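Local coordinates for protein 1-Cys peroxiredoxin (Vibrio vulnificus MO6-24/O, PDB 5K2I) that probably reduces hydrogen peroxide and other peroxides, and perhaps scavenges nitric oxide, as a 1-Cys peroxiredoxin of the thioredoxin superfamily, at residues Lys34-Ala39 / Asp69-Val74; Ala51-Tyr56 / Gln89-Ile94; Gln6-Ala11 / Ala102-Ala107; Thr12-Thr17 / Met96-Asp101. One frame throughout, in Å; residues are numbered along the deposited sequence.

Contact 1 (Lys34-Ala39 / Asp69-Val74); sequences KVVLFA and DLIASV
Val-36 and Phe-38 alternate with Leu-70, Ala-72 and Val-74 in a parallel ladder that joins the two strands of a beta-alpha-beta unit of the thioredoxin-like core. Its bonds run from Val-36 N to Leu-70 O, Ala-72 N to Val-36 O, Phe-38 N to Ala-72 O, and Val-74 N to Phe-38 O, a straight one (172°). Asp-69 closes the open end with a side chain: its OD2 takes Lys-34 N at 2.9 Å through the anti lone pair, while Asp-69 N returns a bond to Lys-34 O at 2.8 Å.

The Phe-38 ring lies across the partner strand because CG is wedged between the backbone N and the carbonyl carbon (chi1 64°). From CB the side chain passes to CG and CD1, the latter 3.4 Å from Ala-72 O. CE1 comes next, with Ile-71 CG2 at the ring edge, 4.1 Å off. CZ then rests 3.6 Å from Ser-73 CB, and CE2 follows beside the same side chain. Ser-73 CA lies over the face, 4.2 Å from the centroid, in a CH-pi contact; small Ser-73 suits a place beneath a large ring. Leu-37 CD1 packs on Val-74 CG1 on the other face of the sheet, where the small Ala-72 also touches it through CB.

A water donates to Phe-38 O and Val-74 O and bonds Ser-73 OG at 2.6 Å. The backbone polar groups of the ladder, and the serine hydroxyl with them, are thus satisfied within a largely apolar interior.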
loop_
_atom_site.group_PDB
_atom_site.type_symbol
_atom_site.label_atom_id
_atom_site.label_comp_id
_atom_site.label_asym_id
_atom_site.label_seq_id
_atom_site.Cartn_x
_atom_site.Cartn_y
_atom_site.Cartn_z
ATOM N N LYS A 34 25.618 11.321 10.925
ATOM C CA LYS A 34 24.441 10.506 11.157
ATOM C C LYS A 34 23.405 10.917 10.116
ATOM O O LYS A 34 22.976 12.080 10.046
ATOM C CB LYS A 34 23.891 10.681 12.564
ATOM C CG LYS A 34 22.737 9.721 12.839
ATOM C CD LYS A 34 22.089 9.967 14.201
ATOM C CE LYS A 34 23.020 9.644 15.359
ATOM N NZ LYS A 34 23.370 8.199 15.418
ATOM N N VAL A 35 23.033 9.965 9.277
ATOM C CA VAL A 35 22.191 10.220 8.121
ATOM C C VAL A 35 20.917 9.408 8.189
ATOM O O VAL A 35 20.954 8.236 8.536
ATOM C CB VAL A 35 22.939 9.875 6.812
ATOM C CG1 VAL A 35 22.043 10.035 5.590
ATOM C CG2 VAL A 35 24.182 10.725 6.680
ATOM N N VAL A 36 19.795 10.042 7.895
ATOM C CA VAL A 36 18.555 9.313 7.692
ATOM C C VAL A 36 18.303 9.253 6.191
ATOM O O VAL A 36 18.283 10.283 5.528
ATOM C CB VAL A 36 17.377 9.968 8.421
ATOM C CG1 VAL A 36 16.053 9.364 7.945
ATOM C CG2 VAL A 36 17.552 9.807 9.919
ATOM N N LEU A 37 18.185 8.041 5.652
ATOM C CA LEU A 37 17.922 7.826 4.232
ATOM C C LEU A 37 16.635 7.055 4.083
ATOM O O LEU A 37 16.457 6.028 4.739
ATOM C CB LEU A 37 19.073 7.053 3.593
ATOM C CG LEU A 37 18.972 6.656 2.119
ATOM C CD1 LEU A 37 19.051 7.892 1.256
ATOM C CD2 LEU A 37 20.075 5.670 1.753
ATOM N N PHE A 38 15.731 7.527 3.235
ATOM C CA PHE A 38 14.509 6.766 2.991
ATOM C C PHE A 38 14.259 6.658 1.497
ATOM O O PHE A 38 14.613 7.553 0.720
ATOM C CB PHE A 38 13.287 7.385 3.718
ATOM C CG PHE A 38 12.912 8.755 3.234
ATOM C CD1 PHE A 38 13.543 9.871 3.749
ATOM C CD2 PHE A 38 11.949 8.919 2.254
ATOM C CE1 PHE A 38 13.214 11.139 3.304
ATOM C CE2 PHE A 38 11.615 10.177 1.799
ATOM C CZ PHE A 38 12.248 11.288 2.322
ATOM N N ALA A 39 13.671 5.531 1.108
ATOM C CA ALA A 39 13.426 5.225 -0.292
ATOM C C ALA A 39 11.950 5.045 -0.593
ATOM O O ALA A 39 11.170 4.627 0.274
ATOM C CB ALA A 39 14.183 3.962 -0.691
ATOM N N ASP A 69 22.380 14.606 10.987
ATOM C CA ASP A 69 23.067 15.669 10.262
ATOM C C ASP A 69 22.468 15.921 8.898
ATOM O O ASP A 69 22.548 17.022 8.356
ATOM C CB ASP A 69 24.544 15.323 10.083
ATOM C CG ASP A 69 25.273 15.189 11.399
ATOM O OD1 ASP A 69 25.365 16.204 12.123
ATOM O OD2 ASP A 69 25.758 14.080 11.721
ATOM N N LEU A 70 21.882 14.878 8.328
ATOM C CA LEU A 70 21.461 14.904 6.944
ATOM C C LEU A 70 20.290 13.961 6.771
ATOM O O LEU A 70 20.341 12.832 7.251
ATOM C CB LEU A 70 22.615 14.492 6.036
ATOM C CG LEU A 70 22.374 14.475 4.540
ATOM C CD1 LEU A 70 22.093 15.889 4.052
ATOM C CD2 LEU A 70 23.603 13.884 3.842
ATOM N N ILE A 71 19.231 14.438 6.122
ATOM C CA ILE A 71 18.093 13.607 5.736
ATOM C C ILE A 71 18.054 13.555 4.228
ATOM O O ILE A 71 18.078 14.599 3.587
ATOM C CB ILE A 71 16.758 14.174 6.245
ATOM C CG1 ILE A 71 16.817 14.417 7.753
ATOM C CG2 ILE A 71 15.593 13.248 5.864
ATOM C CD1 ILE A 71 15.629 15.205 8.285
ATOM N N ALA A 72 17.990 12.355 3.657
ATOM C CA ALA A 72 18.056 12.195 2.221
ATOM C C ALA A 72 16.969 11.259 1.718
ATOM O O ALA A 72 16.613 10.277 2.372
ATOM C CB ALA A 72 19.432 11.677 1.795
ATOM N N SER A 73 16.449 11.606 0.552
ATOM C CA SER A 73 15.442 10.849 -0.165
ATOM C C SER A 73 16.090 10.208 -1.381
ATOM O O SER A 73 16.731 10.904 -2.167
ATOM C CB SER A 73 14.304 11.786 -0.584
ATOM O OG SER A 73 13.409 11.164 -1.480
ATOM N N VAL A 74 15.944 8.893 -1.535
ATOM C CA VAL A 74 16.439 8.214 -2.725
ATOM C C VAL A 74 15.315 7.461 -3.445
ATOM O O VAL A 74 14.335 7.012 -2.835
ATOM C CB VAL A 74 17.605 7.241 -2.369
ATOM C CG1 VAL A 74 17.135 6.094 -1.459
ATOM C CG2 VAL A 74 18.291 6.694 -3.627
HETATM O O HOH W 1 12.663 8.732 -1.062
#

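Contact 2 (Ala51-Tyr56 / Gln89-Ile94); sequences AHLPGY and QNAEEI
Leu-53 and Ile-94 run antiparallel alongside each other, and their methyl ends make the buried part of this contact, with Leu-53 CD1 3.7 Å from Ile-94 CD1. Ile-94 reaches so far because its chain is extended at chi2 (169°), which also brings CD1 to 3.9 Å from Tyr-56 CB. Ala-91 CB closes the cluster at 4.0 Å from Leu-53 CD1; its small side chain lets the loop backbone come close to Leu-53. These four residues are buried, and branched aliphatic chains suit a place where only shape has to be matched.

The solvent side, formed by the partly exposed Gln-89 and Pro-54, is more polar but no less close. Gln-89, bent at chi2, crosses Leu-53 obliquely with its CG 3.7 Å from Leu-53 CD2, then lays its amide beside Pro-54, OE1 being 3.6 Å from Pro-54 CG.

His-52 is the N-cap of helix 53-65, its carbonyl accepting Tyr-56 N, and Pro-54 fits the first turn, where a missing N-H costs nothing. Asn-90 ends helix 79-88 in a Schellman motif, and a type I turn from Ala-91 to Ile-94 leads on to strand 95-98. The loop thus packs against the start of helix 53-65, whose Leu-53 and Tyr-56 also touch strand 34-40.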
loop_
_atom_site.group_PDB
_atom_site.type_symbol
_atom_site.label_atom_id
_atom_site.label_comp_id
_atom_site.label_asym_id
_atom_site.label_seq_id
_atom_site.Cartn_x
_atom_site.Cartn_y
_atom_site.Cartn_z
ATOM N N ALA A 51 5.406 8.049 5.771
ATOM C CA ALA A 51 6.515 7.137 5.482
ATOM C C ALA A 51 7.423 7.630 4.357
ATOM O O ALA A 51 8.419 6.970 4.030
ATOM C CB ALA A 51 5.981 5.751 5.153
ATOM N N HIS A 52 7.102 8.773 3.753
ATOM C CA HIS A 52 8.030 9.334 2.777
ATOM C C HIS A 52 8.119 10.854 2.906
ATOM O O HIS A 52 8.083 11.377 4.016
ATOM C CB HIS A 52 7.670 8.875 1.349
ATOM C CG HIS A 52 6.446 9.517 0.774
ATOM N ND1 HIS A 52 6.457 10.199 -0.424
ATOM C CD2 HIS A 52 5.174 9.583 1.234
ATOM C CE1 HIS A 52 5.244 10.655 -0.678
ATOM N NE2 HIS A 52 4.449 10.303 0.316
ATOM N N LEU A 53 8.288 11.556 1.796
ATOM C CA LEU A 53 8.702 12.952 1.842
ATOM C C LEU A 53 7.911 13.832 2.842
ATOM O O LEU A 53 8.528 14.486 3.686
ATOM C CB LEU A 53 8.652 13.541 0.427
ATOM C CG LEU A 53 9.621 14.661 0.044
ATOM C CD1 LEU A 53 10.992 14.518 0.692
ATOM C CD2 LEU A 53 9.748 14.704 -1.465
ATOM N N PRO A 54 6.561 13.834 2.788
ATOM C CA PRO A 54 5.849 14.697 3.743
ATOM C C PRO A 54 6.179 14.392 5.198
ATOM O O PRO A 54 6.353 15.318 5.992
ATOM C CB PRO A 54 4.374 14.395 3.455
ATOM C CG PRO A 54 4.356 13.939 2.054
ATOM C CD PRO A 54 5.622 13.166 1.865
ATOM N N GLY A 55 6.286 13.108 5.532
ATOM C CA GLY A 55 6.600 12.687 6.885
ATOM C C GLY A 55 7.964 13.139 7.368
ATOM O O GLY A 55 8.123 13.549 8.523
ATOM N N TYR A 56 8.958 13.075 6.490
ATOM C CA TYR A 56 10.300 13.492 6.871
ATOM C C TYR A 56 10.436 15.004 6.851
ATOM O O TYR A 56 11.207 15.557 7.627
ATOM C CB TYR A 56 11.356 12.805 5.976
ATOM C CG TYR A 56 11.453 11.337 6.332
ATOM C CD1 TYR A 56 12.275 10.901 7.367
ATOM C CD2 TYR A 56 10.663 10.395 5.686
ATOM C CE1 TYR A 56 12.319 9.565 7.731
ATOM C CE2 TYR A 56 10.709 9.043 6.050
ATOM C CZ TYR A 56 11.552 8.648 7.058
ATOM O OH TYR A 56 11.610 7.331 7.439
ATOM N N GLN A 89 7.349 19.406 -3.538
ATOM C CA GLN A 89 7.040 19.121 -2.142
ATOM C C GLN A 89 7.648 20.154 -1.195
ATOM O O GLN A 89 7.507 20.018 0.010
ATOM C CB GLN A 89 7.529 17.715 -1.762
ATOM C CG GLN A 89 6.704 16.567 -2.353
ATOM C CD GLN A 89 5.720 15.988 -1.346
ATOM O OE1 GLN A 89 5.707 16.391 -0.190
ATOM N NE2 GLN A 89 4.906 15.026 -1.778
ATOM N N ASN A 90 8.312 21.174 -1.743
ATOM C CA ASN A 90 9.062 22.131 -0.926
ATOM C C ASN A 90 9.942 21.407 0.091
ATOM O O ASN A 90 9.883 21.680 1.288
ATOM C CB ASN A 90 8.114 23.086 -0.190
ATOM C CG ASN A 90 8.805 24.358 0.295
ATOM O OD1 ASN A 90 9.703 24.877 -0.365
ATOM N ND2 ASN A 90 8.432 24.820 1.482
ATOM N N ALA A 91 10.749 20.470 -0.390
ATOM C CA ALA A 91 11.578 19.623 0.469
ATOM C C ALA A 91 12.891 20.315 0.792
ATOM O O ALA A 91 13.962 19.762 0.569
ATOM C CB ALA A 91 11.839 18.285 -0.203
ATOM N N GLU A 92 12.778 21.537 1.303
ATOM C CA GLU A 92 13.894 22.377 1.725
ATOM C C GLU A 92 15.000 21.603 2.442
ATOM O O GLU A 92 16.170 21.661 2.066
ATOM C CB GLU A 92 13.366 23.466 2.662
ATOM C CG GLU A 92 11.969 23.970 2.302
ATOM C CD GLU A 92 11.416 24.954 3.321
ATOM O OE1 GLU A 92 12.215 25.665 3.970
ATOM O OE2 GLU A 92 10.175 25.005 3.479
ATOM N N GLU A 93 14.595 20.868 3.471
ATOM C CA GLU A 93 15.515 20.284 4.437
ATOM C C GLU A 93 16.009 18.899 4.034
ATOM O O GLU A 93 16.677 18.228 4.817
ATOM C CB GLU A 93 14.835 20.202 5.808
ATOM C CG GLU A 93 14.570 21.547 6.451
ATOM C CD GLU A 93 15.845 22.227 6.899
ATOM O OE1 GLU A 93 16.490 21.711 7.838
ATOM O OE2 GLU A 93 16.202 23.270 6.311
ATOM N N ILE A 94 15.687 18.470 2.819
ATOM C CA ILE A 94 15.937 17.082 2.441
ATOM C C ILE A 94 16.715 16.965 1.132
ATOM O O ILE A 94 16.391 17.594 0.126
ATOM C CB ILE A 94 14.611 16.307 2.351
ATOM C CG1 ILE A 94 13.967 16.255 3.748
ATOM C CG2 ILE A 94 14.831 14.890 1.804
ATOM C CD1 ILE A 94 12.569 15.755 3.766
#

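Contact 3 (Gln6-Ala11 / Ala102-Ala107); sequences QTLPNA and ASFTKA
The short helix 103-108, which follows strand 95-98 in this thioredoxin-like fold, is packed here against the N-terminal loop that leads into strand 12-17. Contact comes from one flank of the helix, where Phe-104 and Ala-107 stand three residues apart and so fall on the same side. Leu-8, Pro-9 and Ala-11 answer from the loop, and no hydrogen bond crosses between them: this is an apolar seam.

Phe-104 carries the larger part. With its CG anti to the backbone N (chi1 173°), the ring swings out toward the loop. Ala-11 CB meets it at the edge, near the ring plane, 4.2 Å from CD1. Leu-8 comes to the far end of the ring, CD2 standing 4.3 Å from Phe-104 CZ, and Pro-9 CD is a more distant neighbour of CE1. A broad aromatic ring suits a site where three loop residues must be bridged at once, and the Phe-104 side chain also touches Tyr-125 of strand 120-130. Leu-8 is buried further, against helix 26-29.

The loop bends at Asn-10, the centre of an inverse gamma turn, which lets Pro-9 and Ala-11 both face the helix. The compact Pro-9 ring offers its CB and CG, each 3.6 Å from the methyl carbon CB of Ala-107.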
loop_
_atom_site.group_PDB
_atom_site.type_symbol
_atom_site.label_atom_id
_atom_site.label_comp_id
_atom_site.label_asym_id
_atom_site.label_seq_id
_atom_site.Cartn_x
_atom_site.Cartn_y
_atom_site.Cartn_z
ATOM N N GLN A 6 26.769 -3.428 8.476
ATOM C CA GLN A 6 27.539 -3.398 7.238
ATOM C C GLN A 6 27.664 -1.974 6.726
ATOM O O GLN A 6 26.751 -1.160 6.877
ATOM C CB GLN A 6 26.900 -4.264 6.147
ATOM C CG GLN A 6 26.835 -5.758 6.463
ATOM C CD GLN A 6 26.560 -6.600 5.227
ATOM O OE1 GLN A 6 25.454 -6.599 4.689
ATOM N NE2 GLN A 6 27.583 -7.308 4.753
ATOM N N THR A 7 28.800 -1.673 6.120
ATOM C CA THR A 7 28.973 -0.427 5.410
ATOM C C THR A 7 28.088 -0.440 4.155
ATOM O O THR A 7 27.927 -1.488 3.525
ATOM C CB THR A 7 30.460 -0.237 5.059
ATOM O OG1 THR A 7 31.233 -0.270 6.269
ATOM C CG2 THR A 7 30.703 1.064 4.336
ATOM N N LEU A 8 27.514 0.706 3.792
ATOM C CA LEU A 8 26.780 0.816 2.542
ATOM C C LEU A 8 27.632 0.347 1.370
ATOM O O LEU A 8 28.866 0.480 1.409
ATOM C CB LEU A 8 26.360 2.261 2.280
ATOM C CG LEU A 8 25.241 2.864 3.105
ATOM C CD1 LEU A 8 25.145 4.366 2.787
ATOM C CD2 LEU A 8 23.931 2.162 2.814
ATOM N N PRO A 9 26.988 -0.148 0.305
ATOM C CA PRO A 9 27.737 -0.401 -0.928
ATOM C C PRO A 9 28.539 0.834 -1.323
ATOM O O PRO A 9 28.048 1.954 -1.196
ATOM C CB PRO A 9 26.643 -0.685 -1.963
ATOM C CG PRO A 9 25.451 -1.096 -1.174
ATOM C CD PRO A 9 25.551 -0.422 0.157
ATOM N N ASN A 10 29.769 0.627 -1.773
ATOM C CA ASN A 10 30.608 1.731 -2.205
ATOM C C ASN A 10 30.184 2.148 -3.595
ATOM O O ASN A 10 30.820 1.794 -4.587
ATOM C CB ASN A 10 32.074 1.317 -2.162
ATOM C CG ASN A 10 33.001 2.410 -2.602
ATOM O OD1 ASN A 10 32.675 3.596 -2.535
ATOM N ND2 ASN A 10 34.195 2.019 -3.044
ATOM N N ALA A 11 29.058 2.857 -3.651
ATOM C CA ALA A 11 28.396 3.208 -4.900
ATOM C C ALA A 11 28.121 4.698 -4.927
ATOM O O ALA A 11 28.453 5.411 -3.978
ATOM C CB ALA A 11 27.096 2.413 -5.044
ATOM N N ALA A 102 19.200 2.003 -10.968
ATOM C CA ALA A 102 18.895 1.065 -9.871
ATOM C C ALA A 102 20.124 0.337 -9.333
ATOM O O ALA A 102 19.978 -0.634 -8.607
ATOM C CB ALA A 102 17.828 0.033 -10.307
ATOM N N SER A 103 21.324 0.815 -9.660
ATOM C CA SER A 103 22.530 0.104 -9.238
ATOM C C SER A 103 22.723 0.122 -7.724
ATOM O O SER A 103 23.120 -0.882 -7.152
ATOM C CB SER A 103 23.767 0.677 -9.936
ATOM O OG SER A 103 23.912 2.057 -9.667
ATOM N N PHE A 104 22.437 1.243 -7.066
ATOM C CA PHE A 104 22.572 1.325 -5.612
ATOM C C PHE A 104 21.532 0.415 -4.948
ATOM O O PHE A 104 21.844 -0.352 -4.030
ATOM C CB PHE A 104 22.427 2.789 -5.156
ATOM C CG PHE A 104 22.374 2.990 -3.659
ATOM C CD1 PHE A 104 23.523 2.976 -2.886
ATOM C CD2 PHE A 104 21.164 3.246 -3.034
ATOM C CE1 PHE A 104 23.446 3.193 -1.501
ATOM C CE2 PHE A 104 21.086 3.470 -1.667
ATOM C CZ PHE A 104 22.227 3.439 -0.902
ATOM N N THR A 105 20.308 0.476 -5.463
ATOM C CA THR A 105 19.194 -0.294 -4.923
ATOM C C THR A 105 19.441 -1.789 -5.051
ATOM O O THR A 105 19.193 -2.553 -4.107
ATOM C CB THR A 105 17.892 0.114 -5.637
ATOM O OG1 THR A 105 17.669 1.516 -5.430
ATOM C CG2 THR A 105 16.708 -0.658 -5.121
ATOM N N LYS A 106 19.973 -2.204 -6.198
ATOM C CA LYS A 106 20.291 -3.610 -6.387
ATOM C C LYS A 106 21.441 -4.044 -5.484
ATOM O O LYS A 106 21.432 -5.160 -4.975
ATOM C CB LYS A 106 20.624 -3.900 -7.840
ATOM C CG LYS A 106 19.418 -3.837 -8.752
ATOM C CD LYS A 106 19.766 -4.304 -10.156
ATOM C CE LYS A 106 20.620 -3.297 -10.867
ATOM N NZ LYS A 106 20.915 -3.735 -12.273
ATOM N N ALA A 107 22.414 -3.165 -5.270
ATOM C CA ALA A 107 23.540 -3.470 -4.374
ATOM C C ALA A 107 23.077 -3.681 -2.929
ATOM O O ALA A 107 23.716 -4.387 -2.167
ATOM C CB ALA A 107 24.572 -2.369 -4.437
#

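Contact 4 (Thr12-Thr17 / Met96-Asp101); sequences TLSQLT and MLADGD
Ser-14 and Ala-98 form a single antiparallel bridge, a hydrogen-bonded pair, by which the N-terminal hairpin 12-17/20-25 is fastened to strand 95-98 at the border of the central sheet. Ser-14 N points almost straight at Ala-98 O (2.9 Å, 173°), in the carbonyl plane and on a lone pair. The return bond, Ala-98 N to Ser-14 O, is equally short at 2.9 Å.

With the strands crossing steeply, the ladder goes no further, and water takes over. One water donates to both Ser-14 O and Met-96 O, so that Ser-14 O accepts two bonds. A second water donates to Thr-12 O and to Asp-99 OD1, which also accepts Phe-104 N, while Asp-99 OD2 is taken by Thr-105 OG1; an acid suits this spot at the start of helix 103-108. Gly-100 N donates to a third water, whose link to Ser-14 OG is doubtful because that serine has two conformers. Gln-15 OE1 is bonded to His-24 NE2.

The buried side is mostly apolar. Leu-13, its CG beside the backbone N (chi1 -68°), crosses Leu-97 at about a right angle: CD1 lies 3.8 Å from Leu-97 CD1, and CD2 3.6 Å from the methylene CB of Asp-99.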
loop_
_atom_site.group_PDB
_atom_site.type_symbol
_atom_site.label_atom_id
_atom_site.label_comp_id
_atom_site.label_asym_id
_atom_site.label_seq_id
_atom_site.Cartn_x
_atom_site.Cartn_y
_atom_site.Cartn_z
ATOM N N THR A 12 27.525 5.174 -6.015
ATOM C CA THR A 12 27.195 6.590 -6.124
ATOM C C THR A 12 25.699 6.822 -6.257
ATOM O O THR A 12 24.943 5.930 -6.647
ATOM C CB THR A 12 27.896 7.266 -7.323
ATOM O OG1 THR A 12 27.386 6.739 -8.559
ATOM C CG2 THR A 12 29.398 7.026 -7.245
ATOM N N LEU A 13 25.287 8.032 -5.884
ATOM C CA LEU A 13 23.935 8.528 -6.141
ATOM C C LEU A 13 24.087 9.912 -6.745
ATOM O O LEU A 13 25.021 10.625 -6.389
ATOM C CB LEU A 13 23.109 8.568 -4.863
ATOM C CG LEU A 13 22.738 7.227 -4.236
ATOM C CD1 LEU A 13 22.156 7.434 -2.853
ATOM C CD2 LEU A 13 21.758 6.467 -5.128
ATOM N N SER A 14 23.200 10.291 -7.657
ATOM C CA SER A 14 23.405 11.524 -8.408
ATOM C C SER A 14 22.489 12.665 -7.992
ATOM O O SER A 14 21.393 12.464 -7.458
ATOM C CB SER A 14 23.248 11.266 -9.910
ATOM O OG SER A 14 21.957 10.790 -10.240
ATOM N N GLN A 15 22.968 13.875 -8.237
ATOM C CA GLN A 15 22.239 15.081 -7.914
ATOM C C GLN A 15 22.560 16.135 -8.966
ATOM O O GLN A 15 23.709 16.256 -9.384
ATOM C CB GLN A 15 22.619 15.575 -6.520
ATOM C CG GLN A 15 21.815 16.773 -6.060
ATOM C CD GLN A 15 22.458 17.483 -4.888
ATOM O OE1 GLN A 15 23.568 17.154 -4.479
ATOM N NE2 GLN A 15 21.758 18.473 -4.341
ATOM N N LEU A 16 21.549 16.884 -9.394
ATOM C CA LEU A 16 21.757 18.018 -10.292
ATOM C C LEU A 16 22.065 19.251 -9.461
ATOM O O LEU A 16 21.287 19.611 -8.574
ATOM C CB LEU A 16 20.522 18.255 -11.162
ATOM C CG LEU A 16 20.684 19.331 -12.231
ATOM C CD1 LEU A 16 21.598 18.824 -13.341
ATOM C CD2 LEU A 16 19.331 19.732 -12.778
ATOM N N THR A 17 23.203 19.887 -9.731
ATOM C CA THR A 17 23.573 21.138 -9.069
ATOM C C THR A 17 23.862 22.200 -10.133
ATOM O O THR A 17 23.729 21.932 -11.317
ATOM C CB THR A 17 24.803 20.975 -8.174
ATOM O OG1 THR A 17 25.962 20.776 -8.996
ATOM C CG2 THR A 17 24.630 19.782 -7.240
ATOM N N MET A 96 17.760 15.395 -2.158
ATOM C CA MET A 96 17.167 14.503 -3.147
ATOM C C MET A 96 18.240 13.775 -3.963
ATOM O O MET A 96 19.054 14.414 -4.649
ATOM C CB MET A 96 16.232 15.293 -4.074
ATOM C CG MET A 96 15.295 16.252 -3.337
ATOM S SD MET A 96 14.144 15.420 -2.195
ATOM C CE MET A 96 13.263 14.429 -3.383
ATOM N N LEU A 97 18.248 12.444 -3.882
ATOM C CA LEU A 97 19.277 11.625 -4.527
ATOM C C LEU A 97 18.683 10.633 -5.508
ATOM O O LEU A 97 17.665 9.986 -5.231
ATOM C CB LEU A 97 20.099 10.867 -3.476
ATOM C CG LEU A 97 20.878 11.726 -2.474
ATOM C CD1 LEU A 97 21.528 10.871 -1.365
ATOM C CD2 LEU A 97 21.920 12.556 -3.186
ATOM N N ALA A 98 19.339 10.512 -6.654
ATOM C CA ALA A 98 18.856 9.696 -7.756
ATOM C C ALA A 98 19.674 8.426 -7.960
ATOM O O ALA A 98 20.916 8.466 -8.018
ATOM C CB ALA A 98 18.859 10.518 -9.046
ATOM N N ASP A 99 18.971 7.303 -8.064
ATOM C CA ASP A 99 19.581 6.026 -8.431
ATOM C C ASP A 99 19.035 5.586 -9.789
ATOM O O ASP A 99 18.283 4.628 -9.881
ATOM C CB ASP A 99 19.276 4.995 -7.336
ATOM C CG ASP A 99 19.948 3.660 -7.569
ATOM O OD1 ASP A 99 21.046 3.636 -8.172
ATOM O OD2 ASP A 99 19.373 2.634 -7.132
ATOM N N GLY A 100 19.403 6.297 -10.850
ATOM C CA GLY A 100 18.682 6.184 -12.108
ATOM C C GLY A 100 18.688 4.839 -12.804
ATOM O O GLY A 100 17.755 4.515 -13.547
ATOM N N ASP A 101 19.748 4.070 -12.589
ATOM C CA ASP A 101 19.868 2.751 -13.194
ATOM C C ASP A 101 19.661 1.636 -12.168
ATOM O O ASP A 101 19.927 0.475 -12.468
ATOM C CB ASP A 101 21.239 2.596 -13.873
ATOM C CG ASP A 101 22.409 2.649 -12.892
ATOM O OD1 ASP A 101 22.196 2.884 -11.677
ATOM O OD2 ASP A 101 23.569 2.492 -13.352
HETATM O O HOH W 2 23.144 5.217 -8.867
HETATM O O HOH W 3 18.950 13.834 -7.317
HETATM O O HOH W 4 21.198 8.405 -11.471
#

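Contact 1 sits in the middle, about 5 Å from the centre of the chain, and touches each of the others. The Phe-38 ring stacks on Tyr-56 of contact 2, Leu-37 CD2 lies 4.1 Å from Phe-104 CZ of contact 3, and Ser-73 O probably accepts Leu-97 N of contact 4 at 2.8 Å. Contacts 3 and 4 meet where Phe-104 CB lies 3.7 Å from Leu-13 CD2, whereas contacts 2 and 3 lie on opposite sides of the centre, about 23 Å apart between centres. The family's Pro-x-x-x-Thr-x-x-Cys motif, with the probable peroxidatic cysteine, falls between strand 34-40 and helix 53-65, so contacts 1 and 2 frame the elements on which it is mounted.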